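Local coordinates for protein beta-galactosidase (Geobacillus stearothermophilus, PDB 4OIF) that probably hydrolyses terminal non-reducing beta-D-galactose residues in beta-D-galactosides, as a zinc-containing trimeric member of glycoside hydrolase family 42, at residues F343-D355 / A632-F646. Sequence-based numbering, arbitrary orientation.
Sequences FLSSMQMIAHGSD and ARQAPECDYVFIMNF
R633 reaches from its strand to the C-terminal end of helix 343-351, where its guanidinium meets three acceptors. NH1 donates to I350 O at 3.1 Å, on a lone pair in the carbonyl plane, and to S354 O from well above the S354 carbonyl plane, with an N-H...O angle of 130°. NH2 forms a salt bridge with D355 OD1 at 2.9 Å, the carboxylate and guanidinium planes lying 19° apart. A bend at chi3 turns the guanidinium onto these acceptors, and T407 O takes a further bond from NH2. A leucine here would probably leave D355 without its cationic mate and the I350 and S354 carbonyls short of a donor. Along the helix, A351 CB sits over one face of the F642 ring, 3.8 Å from its centroid, while M347 SD lies at the ring's edge. M644 SD rests 3.5 Å from Q348 CA. Farther on, L344 CD1 covers a face of F646, 3.7 Å from the centroid, as Q348 CB approaches that ring's edge. At the helix end, a Schellman motif helps set the I350 and S354 carbonyls in place: G353, at positive phi, is the C-prime residue, with S354 N bonded to M349 O and G353 N to I350 O. Helix 343-351 lies on the hairpin of strands 628-634 and 638-645, its axis 9.0 Å from and at 146° to that of 638-645, joining the TIM-barrel and C-terminal domains.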
ATOM      1  N   PHE A 343      31.543  20.120  -0.955  1.00  7.23           N
ATOM      2  CA  PHE A 343      32.626  20.544  -1.838  1.00 13.64           C
ATOM      3  C   PHE A 343      32.830  19.529  -2.988  1.00  9.91           C
ATOM      4  O   PHE A 343      32.865  19.887  -4.190  1.00  8.46           O
ATOM      5  CB  PHE A 343      33.929  20.744  -1.044  1.00  8.87           C
ATOM      6  CG  PHE A 343      34.985  21.438  -1.830  1.00  8.96           C
ATOM      7  CD1 PHE A 343      35.050  22.816  -1.855  1.00 10.33           C
ATOM      8  CD2 PHE A 343      35.870  20.714  -2.618  1.00 13.69           C
ATOM      9  CE1 PHE A 343      35.994  23.463  -2.632  1.00  5.72           C
ATOM     10  CE2 PHE A 343      36.818  21.353  -3.386  1.00  6.65           C
ATOM     11  CZ  PHE A 343      36.877  22.731  -3.394  1.00  4.56           C
ATOM     12  N   LEU A 344      32.918  18.261  -2.599  1.00  7.54           N
ATOM     13  CA  LEU A 344      33.130  17.149  -3.523  1.00  7.67           C
ATOM     14  C   LEU A 344      32.068  17.085  -4.610  1.00  8.25           C
ATOM     15  O   LEU A 344      32.395  17.046  -5.810  1.00 10.74           O
ATOM     16  CB  LEU A 344      33.167  15.834  -2.740  1.00  6.73           C
ATOM     17  CG  LEU A 344      33.038  14.488  -3.453  1.00  8.31           C
ATOM     18  CD1 LEU A 344      34.115  14.274  -4.516  1.00  6.57           C
ATOM     19  CD2 LEU A 344      33.041  13.344  -2.433  1.00  3.38           C
ATOM     20  N   SER A 345      30.803  17.087  -4.190  1.00  6.38           N
ATOM     21  CA  SER A 345      29.682  17.015  -5.127  1.00  6.09           C
ATOM     22  C   SER A 345      29.630  18.236  -6.067  1.00  7.72           C
ATOM     23  O   SER A 345      29.324  18.104  -7.263  1.00  9.20           O
ATOM     24  CB  SER A 345      28.356  16.854  -4.369  1.00  6.64           C
ATOM     25  OG  SER A 345      28.005  17.998  -3.613  1.00 11.07           O
ATOM     26  N   SER A 346      29.948  19.416  -5.544  1.00  4.84           N
ATOM     27  CA  SER A 346      29.967  20.593  -6.400  1.00  7.43           C
ATOM     28  C   SER A 346      31.041  20.468  -7.482  1.00  6.94           C
ATOM     29  O   SER A 346      30.809  20.777  -8.681  1.00  8.97           O
ATOM     30  CB  SER A 346      30.190  21.847  -5.561  1.00 10.34           C
ATOM     31  OG  SER A 346      29.255  21.898  -4.506  1.00  7.34           O
ATOM     32  N   MET A 347      32.216  20.001  -7.064  1.00  5.42           N
ATOM     33  CA  MET A 347      33.289  19.796  -8.029  1.00  9.09           C
ATOM     34  C   MET A 347      32.884  18.756  -9.072  1.00  9.74           C
ATOM     35  O   MET A 347      33.209  18.911 -10.255  1.00  6.36           O
ATOM     36  CB  MET A 347      34.580  19.376  -7.330  1.00  9.45           C
ATOM     37  CG  MET A 347      35.133  20.452  -6.413  1.00 11.07           C
ATOM     38  SD  MET A 347      35.557  21.961  -7.302  1.00 13.06           S
ATOM     39  CE  MET A 347      34.599  23.159  -6.392  1.00  3.84           C
ATOM     40  N   GLN A 348      32.166  17.714  -8.644  1.00  6.10           N
ATOM     41  CA  GLN A 348      31.708  16.700  -9.589  1.00  5.97           C
ATOM     42  C   GLN A 348      30.774  17.318 -10.615  1.00 14.32           C
ATOM     43  O   GLN A 348      30.815  16.982 -11.809  1.00  9.75           O
ATOM     44  CB  GLN A 348      31.000  15.547  -8.888  1.00  8.58           C
ATOM     45  CG  GLN A 348      30.630  14.443  -9.866  1.00  7.67           C
ATOM     46  CD  GLN A 348      29.686  13.402  -9.298  1.00 11.62           C
ATOM     47  OE1 GLN A 348      28.915  13.672  -8.369  1.00  8.14           O
ATOM     48  NE2 GLN A 348      29.731  12.198  -9.870  1.00  5.10           N
ATOM     49  N   MET A 349      29.931  18.230 -10.141  1.00  8.88           N
ATOM     50  CA  MET A 349      29.019  18.920 -11.036  1.00  9.49           C
ATOM     51  C   MET A 349      29.785  19.709 -12.084  1.00 14.07           C
ATOM     52  O   MET A 349      29.463  19.626 -13.278  1.00 14.34           O
ATOM     53  CB  MET A 349      28.084  19.831 -10.248  1.00 15.86           C
ATOM     54  CG  MET A 349      26.942  19.074  -9.597  1.00 11.96           C
ATOM     55  SD  MET A 349      25.820  18.395 -10.829  1.00 28.86           S
ATOM     56  CE  MET A 349      24.797  17.350  -9.796  1.00 17.57           C
ATOM     57  N   ILE A 350      30.799  20.460 -11.656  1.00  8.12           N
ATOM     58  CA  ILE A 350      31.603  21.206 -12.630  1.00  4.84           C
ATOM     59  C   ILE A 350      32.343  20.260 -13.598  1.00  8.77           C
ATOM     60  O   ILE A 350      32.513  20.555 -14.778  1.00  8.91           O
ATOM     61  CB  ILE A 350      32.624  22.133 -11.924  1.00 14.67           C
ATOM     62  CG1 ILE A 350      31.897  23.072 -10.954  1.00  9.16           C
ATOM     63  CG2 ILE A 350      33.469  22.938 -12.941  1.00  2.60           C
ATOM     64  CD1 ILE A 350      30.874  23.959 -11.626  1.00 11.38           C
ATOM     65  N   ALA A 351      32.767  19.111 -13.096  1.00 11.84           N
ATOM     66  CA  ALA A 351      33.587  18.204 -13.878  1.00 11.32           C
ATOM     67  C   ALA A 351      32.812  17.566 -15.043  1.00 13.42           C
ATOM     68  O   ALA A 351      33.394  17.250 -16.081  1.00 10.48           O
ATOM     69  CB  ALA A 351      34.169  17.129 -12.979  1.00  6.19           C
ATOM     70  N   HIS A 352      31.507  17.377 -14.870  1.00 12.20           N
ATOM     71  CA  HIS A 352      30.695  16.746 -15.898  1.00  4.56           C
ATOM     72  C   HIS A 352      30.015  17.781 -16.779  1.00  7.90           C
ATOM     73  O   HIS A 352      29.217  17.424 -17.636  1.00  5.85           O
ATOM     74  CB  HIS A 352      29.650  15.816 -15.277  1.00  9.17           C
ATOM     75  CG  HIS A 352      30.198  14.491 -14.839  1.00  9.52           C
ATOM     76  ND1 HIS A 352      30.114  13.356 -15.617  1.00  7.47           N
ATOM     77  CD2 HIS A 352      30.843  14.122 -13.706  1.00  6.02           C
ATOM     78  CE1 HIS A 352      30.686  12.348 -14.983  1.00  7.25           C
ATOM     79  NE2 HIS A 352      31.133  12.785 -13.820  1.00  4.37           N
ATOM     80  N   GLY A 353      30.346  19.059 -16.587  1.00  9.93           N
ATOM     81  CA  GLY A 353      29.942  20.077 -17.541  1.00  8.98           C
ATOM     82  C   GLY A 353      29.211  21.322 -17.055  1.00 12.12           C
ATOM     83  O   GLY A 353      28.995  22.250 -17.833  1.00 19.39           O
ATOM     84  N   SER A 354      28.836  21.372 -15.785  1.00 10.45           N
ATOM     85  CA  SER A 354      28.117  22.545 -15.279  1.00  9.50           C
ATOM     86  C   SER A 354      28.985  23.805 -15.204  1.00  9.35           C
ATOM     87  O   SER A 354      30.139  23.753 -14.767  1.00 10.30           O
ATOM     88  CB  SER A 354      27.537  22.252 -13.898  1.00  8.71           C
ATOM     89  OG  SER A 354      26.837  23.373 -13.392  1.00 12.78           O
ATOM     90  N   ASP A 355      28.428  24.936 -15.630  1.00 14.44           N
ATOM     91  CA  ASP A 355      29.073  26.237 -15.428  1.00 14.00           C
ATOM     92  C   ASP A 355      28.451  26.994 -14.254  1.00  9.61           C
ATOM     93  O   ASP A 355      28.553  28.219 -14.170  1.00 14.82           O
ATOM     94  CB  ASP A 355      29.004  27.093 -16.698  1.00  6.53           C
ATOM     95  CG  ASP A 355      30.032  26.674 -17.733  1.00 14.24           C
ATOM     96  OD1 ASP A 355      30.997  25.965 -17.371  1.00  8.32           O
ATOM     97  OD2 ASP A 355      29.882  27.057 -18.913  1.00 17.07           O
ATOM     98  N   ALA A 632      37.154  15.120 -16.869  1.00  9.03           N
ATOM     99  CA  ALA A 632      37.813  16.303 -17.410  1.00  8.52           C
ATOM    100  C   ALA A 632      36.955  17.199 -18.313  1.00 13.34           C
ATOM    101  O   ALA A 632      35.978  16.763 -18.932  1.00 11.76           O
ATOM    102  CB  ALA A 632      39.042  15.878 -18.164  1.00  9.83           C
ATOM    103  N   ARG A 633      37.344  18.464 -18.387  1.00  9.03           N
ATOM    104  CA  ARG A 633      36.824  19.368 -19.401  1.00 16.67           C
ATOM    105  C   ARG A 633      37.989  19.902 -20.212  1.00 18.02           C
ATOM    106  O   ARG A 633      39.090  20.031 -19.710  1.00 24.11           O
ATOM    107  CB  ARG A 633      36.016  20.488 -18.762  1.00 11.69           C
ATOM    108  CG  ARG A 633      34.743  19.947 -18.134  1.00 10.48           C
ATOM    109  CD  ARG A 633      33.957  20.995 -17.439  1.00  7.67           C
ATOM    110  NE  ARG A 633      33.406  21.969 -18.367  1.00 10.30           N
ATOM    111  CZ  ARG A 633      32.576  22.930 -17.992  1.00 13.51           C
ATOM    112  NH1 ARG A 633      32.224  23.013 -16.713  1.00 10.52           N
ATOM    113  NH2 ARG A 633      32.107  23.797 -18.881  1.00 12.12           N
ATOM    114  N   GLN A 634      37.755  20.182 -21.482  1.00 19.90           N
ATOM    115  CA  GLN A 634      38.857  20.484 -22.370  1.00 15.94           C
ATOM    116  C   GLN A 634      38.727  21.865 -22.979  1.00 17.69           C
ATOM    117  O   GLN A 634      37.708  22.198 -23.580  1.00 22.32           O
ATOM    118  CB  GLN A 634      38.946  19.420 -23.464  1.00 17.30           C
ATOM    119  CG  GLN A 634      38.877  18.009 -22.915  1.00 13.21           C
ATOM    120  CD  GLN A 634      39.383  16.964 -23.890  1.00 15.41           C
ATOM    121  OE1 GLN A 634      38.610  16.358 -24.628  1.00 21.44           O
ATOM    122  NE2 GLN A 634      40.687  16.742 -23.888  1.00 21.89           N
ATOM    123  N   ALA A 635      39.772  22.667 -22.802  1.00 27.98           N
ATOM    124  CA  ALA A 635      39.872  23.989 -23.413  1.00 22.67           C
ATOM    125  C   ALA A 635      40.791  23.902 -24.639  1.00 25.38           C
ATOM    126  O   ALA A 635      41.457  22.885 -24.835  1.00 23.85           O
ATOM    127  CB  ALA A 635      40.396  24.994 -22.399  1.00 25.97           C
ATOM    128  N   PRO A 636      40.817  24.949 -25.483  1.00 28.14           N
ATOM    129  CA  PRO A 636      41.743  24.880 -26.620  1.00 25.43           C
ATOM    130  C   PRO A 636      43.187  24.701 -26.165  1.00 29.38           C
ATOM    131  O   PRO A 636      43.910  23.852 -26.683  1.00 24.39           O
ATOM    132  CB  PRO A 636      41.557  26.234 -27.308  1.00 26.85           C
ATOM    133  CG  PRO A 636      40.198  26.687 -26.910  1.00 32.25           C
ATOM    134  CD  PRO A 636      39.992  26.172 -25.518  1.00 29.96           C
ATOM    135  N   GLU A 637      43.576  25.488 -25.168  1.00 28.16           N
ATOM    136  CA  GLU A 637      44.942  25.513 -24.675  1.00 25.73           C
ATOM    137  C   GLU A 637      45.263  24.451 -23.618  1.00 30.04           C
ATOM    138  O   GLU A 637      46.436  24.144 -23.407  1.00 34.45           O
ATOM    139  CB  GLU A 637      45.253  26.899 -24.103  1.00 20.71           C
ATOM    140  CG  GLU A 637      44.534  27.239 -22.795  1.00 34.86           C
ATOM    141  CD  GLU A 637      43.096  27.721 -22.992  1.00 30.78           C
ATOM    142  OE1 GLU A 637      42.548  27.556 -24.099  1.00 32.77           O
ATOM    143  OE2 GLU A 637      42.517  28.274 -22.031  1.00 35.42           O
ATOM    144  N   CYS A 638      44.253  23.897 -22.948  1.00 22.39           N
ATOM    145  CA  CYS A 638      44.540  22.954 -21.866  1.00 23.43           C
ATOM    146  C   CYS A 638      43.396  22.054 -21.414  1.00 19.33           C
ATOM    147  O   CYS A 638      42.221  22.293 -21.692  1.00 22.43           O
ATOM    148  CB  CYS A 638      45.049  23.717 -20.644  1.00 26.85           C
ATOM    149  SG  CYS A 638      43.793  24.701 -19.857  1.00 21.46           S
ATOM    150  N   ASP A 639      43.775  21.008 -20.694  1.00 15.48           N
ATOM    151  CA  ASP A 639      42.821  20.124 -20.058  1.00 20.96           C
ATOM    152  C   ASP A 639      42.635  20.534 -18.592  1.00 15.93           C
ATOM    153  O   ASP A 639      43.590  20.901 -17.912  1.00 17.06           O
ATOM    154  CB  ASP A 639      43.285  18.666 -20.171  1.00 12.18           C
ATOM    155  CG  ASP A 639      43.147  18.108 -21.590  1.00 21.80           C
ATOM    156  OD1 ASP A 639      42.205  18.501 -22.319  1.00 15.89           O
ATOM    157  OD2 ASP A 639      43.984  17.260 -21.969  1.00  9.66           O
ATOM    158  N   TYR A 640      41.391  20.510 -18.128  1.00 17.25           N
ATOM    159  CA  TYR A 640      41.070  20.670 -16.714  1.00 13.45           C
ATOM    160  C   TYR A 640      40.558  19.350 -16.185  1.00 13.43           C
ATOM    161  O   TYR A 640      39.534  18.849 -16.623  1.00 14.97           O
ATOM    162  CB  TYR A 640      40.023  21.752 -16.482  1.00 11.19           C
ATOM    163  CG  TYR A 640      40.434  23.133 -16.902  1.00 18.11           C
ATOM    164  CD1 TYR A 640      39.907  23.715 -18.052  1.00 18.03           C
ATOM    165  CD2 TYR A 640      41.341  23.866 -16.149  1.00  9.17           C
ATOM    166  CE1 TYR A 640      40.277  24.989 -18.438  1.00 20.62           C
ATOM    167  CE2 TYR A 640      41.710  25.142 -16.526  1.00  8.94           C
ATOM    168  CZ  TYR A 640      41.177  25.699 -17.669  1.00 12.58           C
ATOM    169  OH  TYR A 640      41.541  26.970 -18.051  1.00 21.75           O
ATOM    170  N   VAL A 641      41.273  18.798 -15.225  1.00 13.27           N
ATOM    171  CA  VAL A 641      41.016  17.458 -14.770  1.00  9.10           C
ATOM    172  C   VAL A 641      40.638  17.457 -13.299  1.00  8.48           C
ATOM    173  O   VAL A 641      41.294  18.068 -12.475  1.00 15.58           O
ATOM    174  CB  VAL A 641      42.247  16.581 -15.027  1.00 10.30           C
ATOM    175  CG1 VAL A 641      41.969  15.138 -14.639  1.00 11.15           C
ATOM    176  CG2 VAL A 641      42.646  16.680 -16.508  1.00  5.11           C
ATOM    177  N   PHE A 642      39.552  16.776 -12.980  1.00 15.67           N
ATOM    178  CA  PHE A 642      39.064  16.658 -11.616  1.00  9.74           C
ATOM    179  C   PHE A 642      39.340  15.252 -11.105  1.00 14.18           C
ATOM    180  O   PHE A 642      38.869  14.264 -11.689  1.00 16.27           O
ATOM    181  CB  PHE A 642      37.559  16.942 -11.545  1.00 11.93           C
ATOM    182  CG  PHE A 642      37.182  18.364 -11.817  1.00  4.95           C
ATOM    183  CD1 PHE A 642      37.271  18.894 -13.098  1.00  6.51           C
ATOM    184  CD2 PHE A 642      36.700  19.168 -10.797  1.00  6.93           C
ATOM    185  CE1 PHE A 642      36.910  20.217 -13.353  1.00  5.89           C
ATOM    186  CE2 PHE A 642      36.332  20.493 -11.042  1.00  8.62           C
ATOM    187  CZ  PHE A 642      36.441  21.018 -12.323  1.00  5.68           C
ATOM    188  N   ILE A 643      40.092  15.166 -10.014  1.00 12.48           N
ATOM    189  CA  ILE A 643      40.355  13.897  -9.351  1.00 12.08           C
ATOM    190  C   ILE A 643      39.583  13.856  -8.031  1.00 13.49           C
ATOM    191  O   ILE A 643      39.929  14.535  -7.067  1.00 12.04           O
ATOM    192  CB  ILE A 643      41.854  13.690  -9.111  1.00  7.74           C
ATOM    193  CG1 ILE A 643      42.642  14.001 -10.394  1.00 10.24           C
ATOM    194  CG2 ILE A 643      42.116  12.276  -8.627  1.00  7.63           C
ATOM    195  CD1 ILE A 643      44.177  13.961 -10.238  1.00  4.78           C
ATOM    196  N   MET A 644      38.533  13.042  -7.999  1.00 10.70           N
ATOM    197  CA  MET A 644      37.547  13.091  -6.928  1.00 14.26           C
ATOM    198  C   MET A 644      37.476  11.795  -6.112  1.00 10.13           C
ATOM    199  O   MET A 644      37.223  10.715  -6.645  1.00 13.01           O
ATOM    200  CB  MET A 644      36.171  13.430  -7.524  1.00  8.52           C
ATOM    201  CG  MET A 644      36.171  14.731  -8.308  1.00  8.00           C
ATOM    202  SD  MET A 644      34.700  14.972  -9.321  1.00 11.48           S
ATOM    203  CE  MET A 644      34.896  13.704 -10.566  1.00  7.45           C
ATOM    204  N   ASN A 645      37.706  11.904  -4.813  1.00 15.05           N
ATOM    205  CA  ASN A 645      37.639  10.732  -3.950  1.00 20.35           C
ATOM    206  C   ASN A 645      36.232  10.524  -3.402  1.00 14.78           C
ATOM    207  O   ASN A 645      35.868  11.104  -2.387  1.00  8.75           O
ATOM    208  CB  ASN A 645      38.640  10.859  -2.802  1.00 15.31           C
ATOM    209  CG  ASN A 645      38.674   9.629  -1.913  1.00 14.87           C
ATOM    210  OD1 ASN A 645      38.003   8.623  -2.178  1.00 14.39           O
ATOM    211  ND2 ASN A 645      39.463   9.702  -0.843  1.00 14.53           N
ATOM    212  N   PHE A 646      35.447   9.684  -4.072  1.00 14.27           N
ATOM    213  CA  PHE A 646      34.101   9.391  -3.596  1.00 12.57           C
ATOM    214  C   PHE A 646      34.087   8.196  -2.625  1.00 13.53           C
ATOM    215  O   PHE A 646      33.186   7.357  -2.681  1.00  8.52           O
ATOM    216  CB  PHE A 646      33.158   9.135  -4.779  1.00  9.66           C
ATOM    217  CG  PHE A 646      32.669  10.398  -5.458  1.00 13.12           C
ATOM    218  CD1 PHE A 646      31.742  11.229  -4.831  1.00  5.99           C
ATOM    219  CD2 PHE A 646      33.120  10.746  -6.734  1.00  9.36           C
ATOM    220  CE1 PHE A 646      31.276  12.395  -5.464  1.00  6.03           C
ATOM    221  CE2 PHE A 646      32.662  11.900  -7.363  1.00 11.70           C
ATOM    222  CZ  PHE A 646      31.734  12.732  -6.716  1.00  6.12           C
TER